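Long-range contacts in succinyl-CoA:3-ketoacid coenzyme A transferase subunit B (Helicobacter pylori, PDB 3RRL), which catalyses the transfer of coenzyme A from succinyl-CoA to a 3-oxo acid, giving a 3-oxoacyl-CoA and succinate: residues E15-N20 and I93-L98; Q41-L46 and I63-E68; A132-V137 and V163-I168. All blocks are in the same frame, centred on the assembly; numbering follows the deposited sequence.

Contact 1. Residues E15-N20 and I93-L98; sequences EGMYVN and IDLAIL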
loop_
_atom_site.group_PDB
_atom_site.type_symbol
_atom_site.label_atom_id
_atom_site.label_comp_id
_atom_site.label_asym_id
_atom_site.label_seq_id
_atom_site.Cartn_x
_atom_site.Cartn_y
_atom_site.Cartn_z
ATOM N N GLU B 15 -23.477 -14.041 -11.955
ATOM C CA GLU B 15 -23.907 -12.780 -11.368
ATOM C C GLU B 15 -23.135 -12.464 -10.095
ATOM O O GLU B 15 -23.009 -13.313 -9.213
ATOM C CB GLU B 15 -25.401 -12.837 -11.043
ATOM C CG GLU B 15 -26.315 -12.711 -12.252
ATOM C CD GLU B 15 -26.659 -11.273 -12.580
ATOM O OE1 GLU B 15 -26.373 -10.383 -11.749
ATOM O OE2 GLU B 15 -27.222 -11.032 -13.668
ATOM N N GLY B 16 -22.617 -11.241 -10.009
ATOM C CA GLY B 16 -21.988 -10.770 -8.789
ATOM C C GLY B 16 -20.502 -11.043 -8.732
ATOM O O GLY B 16 -19.835 -10.708 -7.757
HETATM N N MSE B 17 -19.974 -11.652 -9.782
HETATM C CA MSE B 17 -18.558 -11.957 -9.821
HETATM C C MSE B 17 -17.721 -10.739 -10.137
HETATM O O MSE B 17 -18.175 -9.808 -10.809
HETATM C CB MSE B 17 -18.275 -13.017 -10.864
HETATM C CG MSE B 17 -18.602 -14.416 -10.410
HETATM SE SE MSE B 17 -17.815 -15.676 -11.643
HETATM C CE MSE B 17 -18.076 -17.299 -10.599
ATOM N N TYR B 18 -16.491 -10.755 -9.641
ATOM C CA TYR B 18 -15.478 -9.817 -10.078
ATOM C C TYR B 18 -14.525 -10.613 -10.961
ATOM O O TYR B 18 -13.993 -11.638 -10.539
ATOM C CB TYR B 18 -14.755 -9.223 -8.877
ATOM C CG TYR B 18 -15.653 -8.387 -7.981
ATOM C CD1 TYR B 18 -15.830 -7.023 -8.212
ATOM C CD2 TYR B 18 -16.323 -8.961 -6.906
ATOM C CE1 TYR B 18 -16.651 -6.247 -7.386
ATOM C CE2 TYR B 18 -17.138 -8.196 -6.075
ATOM C CZ TYR B 18 -17.301 -6.845 -6.323
ATOM O OH TYR B 18 -18.117 -6.102 -5.501
ATOM N N VAL B 19 -14.325 -10.147 -12.190
ATOM C CA VAL B 19 -13.640 -10.939 -13.201
ATOM C C VAL B 19 -12.521 -10.164 -13.870
ATOM O O VAL B 19 -12.652 -8.969 -14.144
ATOM C CB VAL B 19 -14.631 -11.409 -14.293
ATOM C CG1 VAL B 19 -13.904 -12.183 -15.383
ATOM C CG2 VAL B 19 -15.727 -12.255 -13.674
ATOM N N ASN B 20 -11.421 -10.857 -14.140
ATOM C CA ASN B 20 -10.352 -10.286 -14.937
ATOM C C ASN B 20 -10.119 -11.083 -16.215
ATOM O O ASN B 20 -9.859 -12.287 -16.169
ATOM C CB ASN B 20 -9.057 -10.202 -14.145
ATOM C CG ASN B 20 -7.942 -9.567 -14.947
ATOM O OD1 ASN B 20 -7.436 -10.158 -15.910
ATOM N ND2 ASN B 20 -7.563 -8.345 -14.567
ATOM N N ILE B 93 -10.293 -11.359 -6.567
ATOM C CA ILE B 93 -10.896 -11.564 -7.885
ATOM C C ILE B 93 -11.449 -12.990 -7.992
ATOM O O ILE B 93 -10.724 -13.956 -7.780
ATOM C CB ILE B 93 -9.862 -11.345 -9.011
ATOM C CG1 ILE B 93 -9.258 -9.945 -8.922
ATOM C CG2 ILE B 93 -10.494 -11.582 -10.391
ATOM C CD1 ILE B 93 -10.250 -8.842 -9.140
ATOM N N ASP B 94 -12.729 -13.121 -8.325
ATOM C CA ASP B 94 -13.368 -14.437 -8.350
ATOM C C ASP B 94 -12.884 -15.272 -9.526
ATOM O O ASP B 94 -12.754 -16.485 -9.425
ATOM C CB ASP B 94 -14.890 -14.296 -8.427
ATOM C CG ASP B 94 -15.472 -13.584 -7.223
ATOM O OD1 ASP B 94 -15.211 -14.028 -6.081
ATOM O OD2 ASP B 94 -16.180 -12.573 -7.423
ATOM N N LEU B 95 -12.641 -14.617 -10.654
ATOM C CA LEU B 95 -12.335 -15.341 -11.870
ATOM C C LEU B 95 -11.318 -14.630 -12.757
ATOM O O LEU B 95 -11.483 -13.462 -13.100
ATOM C CB LEU B 95 -13.633 -15.560 -12.633
ATOM C CG LEU B 95 -13.567 -16.392 -13.894
ATOM C CD1 LEU B 95 -12.975 -17.740 -13.562
ATOM C CD2 LEU B 95 -14.973 -16.529 -14.433
ATOM N N ALA B 96 -10.280 -15.353 -13.153
ATOM C CA ALA B 96 -9.349 -14.854 -14.148
ATOM C C ALA B 96 -9.367 -15.818 -15.319
ATOM O O ALA B 96 -9.170 -17.023 -15.143
ATOM C CB ALA B 96 -7.954 -14.737 -13.577
ATOM N N ILE B 97 -9.632 -15.283 -16.506
ATOM C CA ILE B 97 -9.636 -16.078 -17.719
ATOM C C ILE B 97 -8.428 -15.693 -18.547
ATOM O O ILE B 97 -8.154 -14.506 -18.745
ATOM C CB ILE B 97 -10.919 -15.871 -18.524
ATOM C CG1 ILE B 97 -12.143 -16.134 -17.638
ATOM C CG2 ILE B 97 -10.928 -16.793 -19.733
ATOM C CD1 ILE B 97 -13.458 -16.023 -18.365
ATOM N N LEU B 98 -7.695 -16.701 -19.009
ATOM C CA LEU B 98 -6.421 -16.477 -19.679
ATOM C C LEU B 98 -6.289 -17.344 -20.916
ATOM O O LEU B 98 -6.899 -18.417 -21.006
ATOM C CB LEU B 98 -5.250 -16.786 -18.736
ATOM C CG LEU B 98 -5.019 -15.954 -17.474
ATOM C CD1 LEU B 98 -5.591 -16.655 -16.256
ATOM C CD2 LEU B 98 -3.535 -15.722 -17.276
HETATM O O HOH W 1 -17.753 -11.937 -5.356
#

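Contact 2. Residues Q41-L46 and I63-E68; sequences QSENGL and INAGKE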
loop_
_atom_site.group_PDB
_atom_site.type_symbol
_atom_site.label_atom_id
_atom_site.label_comp_id
_atom_site.label_asym_id
_atom_site.label_seq_id
_atom_site.Cartn_x
_atom_site.Cartn_y
_atom_site.Cartn_z
ATOM N N GLN B 41 -12.382 -6.190 -13.999
ATOM C CA GLN B 41 -11.253 -5.471 -13.433
ATOM C C GLN B 41 -10.168 -5.314 -14.486
ATOM O O GLN B 41 -9.899 -6.240 -15.243
ATOM C CB GLN B 41 -10.703 -6.235 -12.228
ATOM C CG GLN B 41 -9.809 -5.415 -11.307
ATOM C CD GLN B 41 -8.335 -5.646 -11.546
ATOM O OE1 GLN B 41 -7.937 -6.169 -12.590
ATOM N NE2 GLN B 41 -7.507 -5.253 -10.577
ATOM N N SER B 42 -9.556 -4.137 -14.542
ATOM C CA SER B 42 -8.440 -3.904 -15.449
ATOM C C SER B 42 -7.217 -3.696 -14.577
ATOM O O SER B 42 -7.251 -2.899 -13.635
ATOM C CB SER B 42 -8.707 -2.677 -16.322
ATOM O OG SER B 42 -7.839 -2.633 -17.443
ATOM N N GLU B 43 -6.146 -4.427 -14.870
ATOM C CA GLU B 43 -4.996 -4.490 -13.965
ATOM C C GLU B 43 -4.239 -3.166 -13.877
ATOM O O GLU B 43 -3.388 -2.973 -13.005
ATOM C CB GLU B 43 -4.050 -5.612 -14.391
ATOM C CG GLU B 43 -3.389 -5.373 -15.725
ATOM C CD GLU B 43 -3.112 -6.661 -16.476
ATOM O OE1 GLU B 43 -3.594 -7.721 -16.025
ATOM O OE2 GLU B 43 -2.418 -6.613 -17.515
ATOM N N ASN B 44 -4.579 -2.247 -14.772
ATOM C CA ASN B 44 -3.919 -0.956 -14.843
ATOM C C ASN B 44 -4.565 0.052 -13.895
ATOM O O ASN B 44 -4.264 1.248 -13.937
ATOM C CB ASN B 44 -3.795 -0.433 -16.277
ATOM C CG ASN B 44 -5.116 -0.389 -17.007
ATOM O OD1 ASN B 44 -5.952 -1.278 -16.869
ATOM N ND2 ASN B 44 -5.304 0.648 -17.811
ATOM N N GLY B 45 -5.434 -0.447 -13.019
ATOM C CA GLY B 45 -6.021 0.404 -11.999
ATOM C C GLY B 45 -7.473 0.812 -12.116
ATOM O O GLY B 45 -7.863 1.882 -11.658
ATOM N N LEU B 46 -8.273 -0.005 -12.779
ATOM C CA LEU B 46 -9.701 0.244 -12.800
ATOM C C LEU B 46 -10.526 -0.965 -12.377
ATOM O O LEU B 46 -10.205 -2.108 -12.713
ATOM C CB LEU B 46 -10.130 0.702 -14.186
ATOM C CG LEU B 46 -11.598 0.465 -14.530
ATOM C CD1 LEU B 46 -12.496 1.448 -13.774
ATOM C CD2 LEU B 46 -11.767 0.600 -16.044
ATOM N N ILE B 63 -7.989 3.584 -20.495
ATOM C CA ILE B 63 -7.744 2.435 -21.363
ATOM C C ILE B 63 -7.804 1.121 -20.597
ATOM O O ILE B 63 -7.746 1.101 -19.373
ATOM C CB ILE B 63 -6.371 2.522 -22.054
ATOM C CG1 ILE B 63 -5.263 2.655 -21.005
ATOM C CG2 ILE B 63 -6.344 3.690 -23.037
ATOM C CD1 ILE B 63 -3.868 2.443 -21.552
ATOM N N ASN B 64 -7.927 0.022 -21.327
ATOM C CA ASN B 64 -7.868 -1.290 -20.711
ATOM C C ASN B 64 -6.439 -1.803 -20.781
ATOM O O ASN B 64 -5.547 -1.105 -21.266
ATOM C CB ASN B 64 -8.845 -2.261 -21.385
ATOM C CG ASN B 64 -8.545 -2.480 -22.868
ATOM O OD1 ASN B 64 -7.447 -2.188 -23.354
ATOM N ND2 ASN B 64 -9.530 -3.006 -23.590
ATOM N N ALA B 65 -6.215 -3.018 -20.300
ATOM C CA ALA B 65 -4.865 -3.555 -20.238
ATOM C C ALA B 65 -4.270 -3.631 -21.628
ATOM O O ALA B 65 -3.047 -3.621 -21.785
ATOM C CB ALA B 65 -4.867 -4.924 -19.592
ATOM N N GLY B 66 -5.142 -3.708 -22.633
ATOM C CA GLY B 66 -4.719 -3.852 -24.014
ATOM C C GLY B 66 -4.459 -2.520 -24.696
ATOM O O GLY B 66 -4.332 -2.464 -25.915
ATOM N N LYS B 67 -4.380 -1.451 -23.907
ATOM C CA LYS B 67 -4.124 -0.103 -24.426
ATOM C C LYS B 67 -5.240 0.389 -25.352
ATOM O O LYS B 67 -5.011 1.237 -26.217
ATOM C CB LYS B 67 -2.769 -0.024 -25.145
ATOM C CG LYS B 67 -1.646 -0.805 -24.475
ATOM C CD LYS B 67 -1.442 -0.381 -23.028
ATOM C CE LYS B 67 -0.263 -1.112 -22.381
ATOM N NZ LYS B 67 -0.540 -2.553 -22.088
ATOM N N GLU B 68 -6.444 -0.139 -25.159
ATOM C CA GLU B 68 -7.609 0.299 -25.921
ATOM C C GLU B 68 -8.406 1.337 -25.139
ATOM O O GLU B 68 -8.510 1.256 -23.912
ATOM C CB GLU B 68 -8.510 -0.888 -26.239
ATOM C CG GLU B 68 -7.797 -2.029 -26.944
ATOM C CD GLU B 68 -8.728 -3.190 -27.260
ATOM O OE1 GLU B 68 -9.684 -3.416 -26.484
ATOM O OE2 GLU B 68 -8.503 -3.874 -28.287
#

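Contact 3. Residues A132-V137 and V163-I168; sequences AKKVIV and VVHQLI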
loop_
_atom_site.group_PDB
_atom_site.type_symbol
_atom_site.label_atom_id
_atom_site.label_comp_id
_atom_site.label_asym_id
_atom_site.label_seq_id
_atom_site.Cartn_x
_atom_site.Cartn_y
_atom_site.Cartn_z
ATOM N N ALA B 132 -6.358 -15.254 -8.374
ATOM C CA ALA B 132 -7.771 -15.446 -8.710
ATOM C C ALA B 132 -8.353 -16.659 -7.979
ATOM O O ALA B 132 -7.698 -17.688 -7.883
ATOM C CB ALA B 132 -7.929 -15.601 -10.213
ATOM N N LYS B 133 -9.568 -16.541 -7.445
ATOM C CA LYS B 133 -10.193 -17.685 -6.765
ATOM C C LYS B 133 -10.354 -18.868 -7.723
ATOM O O LYS B 133 -10.202 -20.031 -7.333
ATOM C CB LYS B 133 -11.549 -17.309 -6.158
ATOM C CG LYS B 133 -11.461 -16.284 -5.030
ATOM C CD LYS B 133 -12.847 -15.893 -4.532
ATOM C CE LYS B 133 -12.852 -14.485 -3.956
ATOM N NZ LYS B 133 -14.245 -13.979 -3.725
ATOM N N LYS B 134 -10.670 -18.571 -8.978
ATOM C CA LYS B 134 -10.683 -19.598 -10.006
ATOM C C LYS B 134 -9.926 -19.130 -11.242
ATOM O O LYS B 134 -10.105 -18.005 -11.708
ATOM C CB LYS B 134 -12.109 -19.993 -10.382
ATOM C CG LYS B 134 -12.149 -21.165 -11.331
ATOM C CD LYS B 134 -13.564 -21.552 -11.709
ATOM C CE LYS B 134 -13.553 -22.761 -12.640
ATOM N NZ LYS B 134 -14.895 -23.034 -13.224
ATOM N N VAL B 135 -9.067 -20.002 -11.755
ATOM C CA VAL B 135 -8.286 -19.708 -12.940
ATOM C C VAL B 135 -8.747 -20.596 -14.080
ATOM O O VAL B 135 -8.639 -21.815 -14.001
ATOM C CB VAL B 135 -6.791 -19.941 -12.692
ATOM C CG1 VAL B 135 -6.017 -19.823 -13.990
ATOM C CG2 VAL B 135 -6.262 -18.954 -11.647
ATOM N N ILE B 136 -9.280 -19.976 -15.128
ATOM C CA ILE B 136 -9.694 -20.690 -16.328
ATOM C C ILE B 136 -8.794 -20.332 -17.513
ATOM O O ILE B 136 -8.605 -19.159 -17.819
ATOM C CB ILE B 136 -11.139 -20.337 -16.715
ATOM C CG1 ILE B 136 -12.088 -20.592 -15.545
ATOM C CG2 ILE B 136 -11.576 -21.125 -17.948
ATOM C CD1 ILE B 136 -13.512 -20.136 -15.819
ATOM N N VAL B 137 -8.241 -21.344 -18.176
ATOM C CA VAL B 137 -7.496 -21.128 -19.407
ATOM C C VAL B 137 -8.362 -21.539 -20.594
ATOM O O VAL B 137 -8.966 -22.614 -20.589
ATOM C CB VAL B 137 -6.187 -21.938 -19.441
ATOM C CG1 VAL B 137 -5.547 -21.856 -20.828
ATOM C CG2 VAL B 137 -5.223 -21.447 -18.383
ATOM N N VAL B 163 -1.455 -24.124 -11.505
ATOM C CA VAL B 163 -2.383 -23.017 -11.285
ATOM C C VAL B 163 -3.739 -23.127 -11.992
ATOM O O VAL B 163 -4.668 -22.388 -11.671
ATOM C CB VAL B 163 -1.725 -21.688 -11.686
ATOM C CG1 VAL B 163 -0.542 -21.398 -10.772
ATOM C CG2 VAL B 163 -1.295 -21.731 -13.158
ATOM N N VAL B 164 -3.873 -24.047 -12.936
ATOM C CA VAL B 164 -5.059 -24.039 -13.791
ATOM C C VAL B 164 -6.169 -24.864 -13.169
ATOM O O VAL B 164 -5.971 -26.035 -12.892
ATOM C CB VAL B 164 -4.749 -24.577 -15.209
ATOM C CG1 VAL B 164 -6.015 -24.618 -16.060
ATOM C CG2 VAL B 164 -3.682 -23.716 -15.876
ATOM N N HIS B 165 -7.313 -24.238 -12.906
ATOM C CA HIS B 165 -8.470 -24.945 -12.362
ATOM C C HIS B 165 -9.286 -25.636 -13.447
ATOM O O HIS B 165 -9.736 -26.771 -13.277
ATOM C CB HIS B 165 -9.363 -24.000 -11.549
ATOM C CG HIS B 165 -8.750 -23.560 -10.257
ATOM N ND1 HIS B 165 -8.066 -22.371 -10.125
ATOM C CD2 HIS B 165 -8.697 -24.159 -9.046
ATOM C CE1 HIS B 165 -7.629 -22.252 -8.884
ATOM N NE2 HIS B 165 -7.999 -23.323 -8.208
ATOM N N GLN B 166 -9.472 -24.943 -14.565
ATOM C CA GLN B 166 -10.321 -25.449 -15.632
ATOM C C GLN B 166 -9.743 -25.053 -16.986
ATOM O O GLN B 166 -9.240 -23.939 -17.159
ATOM C CB GLN B 166 -11.736 -24.903 -15.462
ATOM C CG GLN B 166 -12.691 -25.188 -16.616
ATOM C CD GLN B 166 -14.017 -24.453 -16.445
ATOM O OE1 GLN B 166 -14.047 -23.296 -16.028
ATOM N NE2 GLN B 166 -15.113 -25.128 -16.743
ATOM N N LEU B 167 -9.798 -25.975 -17.936
ATOM C CA LEU B 167 -9.266 -25.722 -19.268
ATOM C C LEU B 167 -10.353 -25.967 -20.307
ATOM O O LEU B 167 -10.933 -27.052 -20.376
ATOM C CB LEU B 167 -8.042 -26.604 -19.546
ATOM C CG LEU B 167 -7.624 -26.756 -21.011
ATOM C CD1 LEU B 167 -7.144 -25.432 -21.592
ATOM C CD2 LEU B 167 -6.551 -27.838 -21.167
ATOM N N ILE B 168 -10.635 -24.941 -21.098
ATOM C CA ILE B 168 -11.645 -25.024 -22.137
ATOM C C ILE B 168 -10.976 -24.882 -23.500
ATOM O O ILE B 168 -10.352 -23.860 -23.781
ATOM C CB ILE B 168 -12.677 -23.891 -21.967
ATOM C CG1 ILE B 168 -13.324 -23.954 -20.578
ATOM C CG2 ILE B 168 -13.726 -23.942 -23.061
ATOM C CD1 ILE B 168 -14.335 -22.842 -20.323
#

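Contact 1. Residues E15-N20 and I93-L98
The Asp94 side chain folds back beside its own backbone N, with CG anti to the carbonyl carbon (chi1 -62°), and this presents OD2 to the main chain of Tyr18. Tyr18 N donates to Asp94 OD2 at 2.9 Å, almost straight (166°), using the anti lone pair. The same oxygen sits at the edge of the Tyr18 ring, near its plane, 3.7 Å from Tyr18 CD2; ring and carboxylate planes are 39° apart. A water donates to Asp94 OD2 and weakly to Gly16 O. Beyond this start the strands run parallel: Leu95 N reaches Tyr18 O, Asn20 N donates to Leu95 O (2.8 Å) and Ile97 N to Asn20 O (3.0 Å). Val19 CG2 lies alongside Leu95 CB at 4.0 Å, and the selenium of selenomethionine Met17 reaches Leu95 CD2 on the same face of the sheet. The carboxamide of Asn20, on the other face, bonds to Gln41 close to Glu43, the predicted active-site residue. Asp94 OD1 forms a salt bridge with Lys133. The Asp94 carboxylate, just ahead of strand 95-98, thus links the beginning of strand 18-20 to a lysine just ahead of strand 134-138, which probably stabilises its negative charge.

Contact 2. Residues Q41-L46 and I63-E68
The predicted active-site loop, which carries the Ser-Glu-Asn-Gly signature of the CoA-transferase B subunits, packs here against the segment Ile63-Glu68, which includes a type I turn from Asn64 to Lys67, with Asn44 and Ala65 as the main points of contact. Asn44 ND2 donates to Ile63 O at 2.9 Å in a nearly straight bond (173°). The acceptor lies in the plane of the Asn44 amide, whereas the nitrogen comes from above the carbonyl plane of Ile63, 55° out of it. The Asn44 side chain gets there with CG between its backbone N and carbonyl carbon (chi1 54°), and it crosses the Ile63 side chain at about a right angle, ND2 being 3.8 Å from Ile63 CG1. Ser42 OG points at the start of the turn, 3.5 Å from Asn64 CA and 3.3 Å from Ala65 N. Glu43 meets the same turn through OE2, which lies 3.6 Å from the Ala65 methyl CB.

Ser42 O accepts from Gly45 N and Leu46 N on one face of its plane, a G1 bulge closing the tight reversal that carries Glu43 and Asn44 between strands 39-42 and 46-49. The turn is closed by Lys67 N on Asn64 O; the Asn64 side chain braces it, OD1 taking Glu68 N (2.9 Å) and ND2 donating to Glu68 OE1, itself bonded to Tyr52. Lys67 NZ curls back to Ala65 O at 2.7 Å. Ser84 holds Glu43 O from helix 81-89, and Ile63 N bonds to a polar side chain of another chain.

Ile63, just before the turn, thus holds Asn44 by a directed hydrogen bond, probably steadying the loop, while Ala65 offers the Glu43 carboxylate a methyl group and no bond.

Contact 3. Residues A132-V137 and V163-I168
The strands at Lys134-Val137 and Gln166-Ile168 run parallel with axes 4.8 Å apart at 24°, pairing Ile136 with Gln166 and Val137 with Leu167. Val135 O accepts from both His165 N (3.0 Å) and Gln166 N; Val137 N then donates to Gln166 O, and Ile168 N to Val137 O.

At the start of the ladder the His165 ring stands in for a backbone acceptor. Its ND1 takes the amide of Val135 at 3.0 Å, the donor lying 30° out of the ring plane, so the proton of a neutral imidazole would probably sit on NE2. Val135 CB lies 3.4 Å from Val163 O, two residues before the histidine.

These are adjacent strands in the central sheet of the Rossmann-like CoA-transferase fold. The link between them contains no helix; its strand 150-151 belongs to the second, smaller sheet.

On the face of Ile136 and Gln166, the extended chain of Lys134 (CG anti to the backbone N, chi1 -174°) carries NZ to Gln166 OE1, 2.9 Å away, from well above the carbonyl plane. Glu12 takes part too, in a salt bridge with Lys134 NZ and a hydrogen bond from Gln166 NE2, which probably sets the rotation of the Gln166 amide. Ile136 lies alongside Gln166, while its CG2 touches Ile168 CD1 at 4.0 Å. Val137 packs on the other face: CG2 meets Val164 CG2 at 3.7 Å, the two side chains at about a right angle, and CG1 reaches Leu167 CD1, which leads on to Phe174 and Phe176 of strand 172-177.

In the fold
Contacts 1 and 3 are buried pairings of parallel strands in one sheet, joined where strand 95-98 lies beside strand 134-138; Leu95 packs on Ile136, and Ile93 O pairs with Lys133 N. In both, a side chain of the second segment, carboxylate in one and imidazole in the other, accepts an amide of the first just before the ladder begins. Contact 2, only partly buried, joins the loop after strand 39-42 to another loop and relies on one side-chain amide, that of Asn44, bonding to a backbone carbonyl. Strand 39-42 leads into it beside strand 18-21 of contact 1. Another protein chain touches contacts 1 and 2 but not contact 3, whose nearest atoms lie about 10 Å from those of contact 2.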